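Local coordinates for protein Two-component system response regulator (Bacteroides fragilis, PDB 2QR3) that probably regulates transcription in a two-component signalling system, this chain being the N-terminal receiver domain that is predicted to accept a phosphoryl group on an aspartate, at residues E46-V51 / R79-V84. Residues are numbered along the deposited sequence; the frame is centred on the assembly and turned at random. Where two conformers were deposited one is given.
Sequences ENPEVV and RDLPVV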
ATOM      1  N   GLU A  46     -11.236   9.489  -2.694  1.00 25.62           N
ATOM      2  CA  GLU A  46      -9.951  10.057  -3.121  1.00 25.88           C
ATOM      3  C   GLU A  46      -9.342   9.565  -4.440  1.00 25.67           C
ATOM      4  O   GLU A  46      -8.237   9.987  -4.789  1.00 26.88           O
ATOM      5  CB  GLU A  46      -8.932   9.939  -1.996  1.00 26.92           C
ATOM      6  CG  GLU A  46      -9.338  10.655  -0.731  1.00 28.36           C
ATOM      7  CD  GLU A  46      -9.251  12.175  -0.830  1.00 32.89           C
ATOM      8  OE1 GLU A  46      -8.548  12.702  -1.728  1.00 31.45           O
ATOM      9  OE2 GLU A  46      -9.901  12.837   0.006  1.00 33.30           O
ATOM     10  N   ASN A  47     -10.054   8.706  -5.158  1.00 25.06           N
ATOM     11  CA  ASN A  47      -9.595   8.136  -6.434  0.50 24.74           C
ATOM     12  C   ASN A  47      -8.113   7.750  -6.411  1.00 24.05           C
ATOM     13  O   ASN A  47      -7.300   8.235  -7.214  1.00 24.30           O
ATOM     14  CB  ASN A  47      -9.913   9.072  -7.607  0.50 25.67           C
ATOM     15  CG  ASN A  47     -11.361   9.511  -7.622  0.50 26.73           C
ATOM     16  OD1 ASN A  47     -11.657  10.681  -7.402  0.50 31.25           O
ATOM     17  ND2 ASN A  47     -12.269   8.576  -7.874  0.50 30.54           N
ATOM     18  N   PRO A  48      -7.742   6.858  -5.464  1.00 22.73           N
ATOM     19  CA  PRO A  48      -6.330   6.483  -5.348  1.00 21.41           C
ATOM     20  C   PRO A  48      -5.819   5.746  -6.570  1.00 20.82           C
ATOM     21  O   PRO A  48      -6.581   5.018  -7.209  1.00 20.92           O
ATOM     22  CB  PRO A  48      -6.318   5.550  -4.136  1.00 20.98           C
ATOM     23  CG  PRO A  48      -7.684   4.994  -4.066  1.00 22.42           C
ATOM     24  CD  PRO A  48      -8.567   6.164  -4.464  1.00 22.89           C
ATOM     25  N   GLU A  49      -4.546   5.949  -6.887  1.00 19.79           N
ATOM     26  CA  GLU A  49      -3.877   5.216  -7.959  1.00 20.57           C
ATOM     27  C   GLU A  49      -3.173   3.939  -7.495  1.00 18.59           C
ATOM     28  O   GLU A  49      -2.929   3.053  -8.288  1.00 17.96           O
ATOM     29  CB  GLU A  49      -2.904   6.135  -8.686  1.00 21.98           C
ATOM     30  CG  GLU A  49      -3.694   6.912  -9.773  1.00 29.44           C
ATOM     31  CD  GLU A  49      -2.877   7.875 -10.558  1.00 35.28           C
ATOM     32  OE1 GLU A  49      -1.807   7.477 -11.060  1.00 42.13           O
ATOM     33  OE2 GLU A  49      -3.339   9.027 -10.711  1.00 38.99           O
ATOM     34  N   VAL A  50      -2.868   3.866  -6.205  1.00 16.94           N
ATOM     35  CA  VAL A  50      -2.220   2.677  -5.647  1.00 15.22           C
ATOM     36  C   VAL A  50      -2.394   2.771  -4.109  1.00 15.96           C
ATOM     37  O   VAL A  50      -2.572   3.885  -3.578  1.00 15.12           O
ATOM     38  CB  VAL A  50      -0.723   2.597  -6.098  1.00 15.11           C
ATOM     39  CG1 VAL A  50       0.053   3.787  -5.622  1.00 15.30           C
ATOM     40  CG2 VAL A  50      -0.052   1.278  -5.627  1.00 16.60           C
ATOM     41  N   VAL A  51      -2.378   1.617  -3.426  1.00 14.81           N
ATOM     42  CA  VAL A  51      -2.415   1.566  -1.968  1.00 14.25           C
ATOM     43  C   VAL A  51      -1.165   0.805  -1.562  1.00 13.85           C
ATOM     44  O   VAL A  51      -0.882  -0.271  -2.125  1.00 15.45           O
ATOM     45  CB  VAL A  51      -3.652   0.789  -1.438  1.00 14.26           C
ATOM     46  CG1 VAL A  51      -3.642   0.720   0.118  1.00 14.48           C
ATOM     47  CG2 VAL A  51      -4.957   1.477  -1.880  1.00 15.17           C
ATOM     48  N   ARG A  79     -11.735  -3.551  -7.817  1.00 26.63           N
ATOM     49  CA  ARG A  79     -11.078  -4.663  -8.511  1.00 28.05           C
ATOM     50  C   ARG A  79      -9.823  -4.243  -9.265  1.00 27.32           C
ATOM     51  O   ARG A  79      -8.860  -5.000  -9.356  1.00 28.73           O
ATOM     52  CB  ARG A  79     -12.088  -5.307  -9.475  1.00 29.00           C
ATOM     53  CG  ARG A  79     -13.127  -6.172  -8.740  1.00 33.57           C
ATOM     54  CD  ARG A  79     -14.561  -6.070  -9.332  1.00 39.78           C
ATOM     55  NE  ARG A  79     -14.592  -5.767 -10.765  1.00 42.96           N
ATOM     56  CZ  ARG A  79     -15.599  -6.094 -11.579  1.00 45.43           C
ATOM     57  NH1 ARG A  79     -16.651  -6.752 -11.108  1.00 44.88           N
ATOM     58  NH2 ARG A  79     -15.549  -5.774 -12.867  1.00 45.52           N
ATOM     59  N   ASP A  80      -9.822  -3.012  -9.759  1.00 26.43           N
ATOM     60  CA  ASP A  80      -8.700  -2.526 -10.547  1.00 25.70           C
ATOM     61  C   ASP A  80      -7.696  -1.630  -9.791  1.00 24.49           C
ATOM     62  O   ASP A  80      -6.736  -1.122 -10.389  1.00 24.74           O
ATOM     63  CB  ASP A  80      -9.242  -1.816 -11.786  1.00 27.07           C
ATOM     64  CG  ASP A  80     -10.060  -2.757 -12.678  1.00 29.56           C
ATOM     65  OD1 ASP A  80      -9.608  -3.899 -12.925  1.00 33.24           O
ATOM     66  OD2 ASP A  80     -11.157  -2.346 -13.106  1.00 33.13           O
ATOM     67  N   LEU A  81      -7.871  -1.476  -8.482  1.00 21.75           N
ATOM     68  CA  LEU A  81      -6.966  -0.626  -7.697  1.00 19.19           C
ATOM     69  C   LEU A  81      -5.716  -1.424  -7.298  1.00 18.87           C
ATOM     70  O   LEU A  81      -5.834  -2.425  -6.580  1.00 19.10           O
ATOM     71  CB  LEU A  81      -7.708  -0.148  -6.435  1.00 19.66           C
ATOM     72  CG  LEU A  81      -6.882   0.598  -5.381  1.00 18.04           C
ATOM     73  CD1 LEU A  81      -6.179   1.800  -6.027  1.00 20.35           C
ATOM     74  CD2 LEU A  81      -7.782   1.027  -4.254  1.00 18.13           C
ATOM     75  N   PRO A  82      -4.519  -1.038  -7.804  1.00 18.45           N
ATOM     76  CA  PRO A  82      -3.307  -1.786  -7.423  1.00 17.38           C
ATOM     77  C   PRO A  82      -3.032  -1.694  -5.923  1.00 16.34           C
ATOM     78  O   PRO A  82      -3.092  -0.598  -5.370  1.00 16.18           O
ATOM     79  CB  PRO A  82      -2.186  -1.048  -8.167  1.00 17.62           C
ATOM     80  CG  PRO A  82      -2.904  -0.425  -9.364  1.00 19.00           C
ATOM     81  CD  PRO A  82      -4.222   0.008  -8.810  1.00 18.53           C
ATOM     82  N   VAL A  83      -2.740  -2.842  -5.309  1.00 15.36           N
ATOM     83  CA  VAL A  83      -2.364  -2.886  -3.896  1.00 15.19           C
ATOM     84  C   VAL A  83      -0.983  -3.491  -3.802  1.00 15.45           C
ATOM     85  O   VAL A  83      -0.744  -4.614  -4.324  1.00 15.98           O
ATOM     86  CB  VAL A  83      -3.354  -3.751  -3.074  1.00 15.70           C
ATOM     87  CG1 VAL A  83      -2.848  -3.849  -1.609  1.00 16.92           C
ATOM     88  CG2 VAL A  83      -4.761  -3.141  -3.098  1.00 16.75           C
ATOM     89  N   VAL A  84      -0.065  -2.753  -3.181  1.00 14.84           N
ATOM     90  CA  VAL A  84       1.300  -3.233  -2.987  1.00 15.19           C
ATOM     91  C   VAL A  84       1.447  -3.551  -1.486  1.00 15.71           C
ATOM     92  O   VAL A  84       1.166  -2.700  -0.669  1.00 15.13           O
ATOM     93  CB  VAL A  84       2.322  -2.152  -3.408  1.00 15.23           C
ATOM     94  CG1 VAL A  84       3.778  -2.614  -3.091  1.00 15.64           C
ATOM     95  CG2 VAL A  84       2.178  -1.847  -4.921  1.00 17.86           C
TER
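Val51 and Val83 form the parallel bridge where two neighbouring strands of the CheY-like receiver sheet, 48-54 and 83-88, begin to run side by side. Val51 uses both of its backbone groups: its N donates to Pro82 O at 3.0 Å, in the carbonyl plane, and its O takes the N-H of Val84 at 2.8 Å in an almost straight bond (175°). Each acceptor also receives a CA-H...O contact, Val50 CA on Pro82 O at 3.4 Å and Val83 CA on Val51 O.

Just before the strands pair, Leu81 reaches across to the other segment between Pro48 and Val51. With CG anti to the backbone N (chi1 172°), its branched end is carried toward residues 48-51, although CB itself does not point there. CD1 lies against the backbone, 3.5 Å from Pro48 O and close to Val50 N; CD2 packs on Val51 CG2 at 3.7 Å, and both methyls touch Pro48 CG about equally. Leu81 crosses both partners at about a right angle. The ring of Pro82 lies against the backbone at the corner of the other segment, its CD 3.3 Å from Glu49 O. Val50 CG2 meets Val84 CG2 at 3.9 Å.

The sheet is sandwiched between helices, as in other receiver domains. Val50 and Val84 pack on Ala123 of helix 113-124, whereas Leu81 and Val83 lie against Ile74 of helix 67-77. Strand 5-9 flanks the pair beyond Val50, which bonds through its backbone to Ile7, and Val83 is backbone hydrogen-bonded to Ser104, just ahead of strand 105-109, placing this contact where the central strand meets its neighbour, at the start of both.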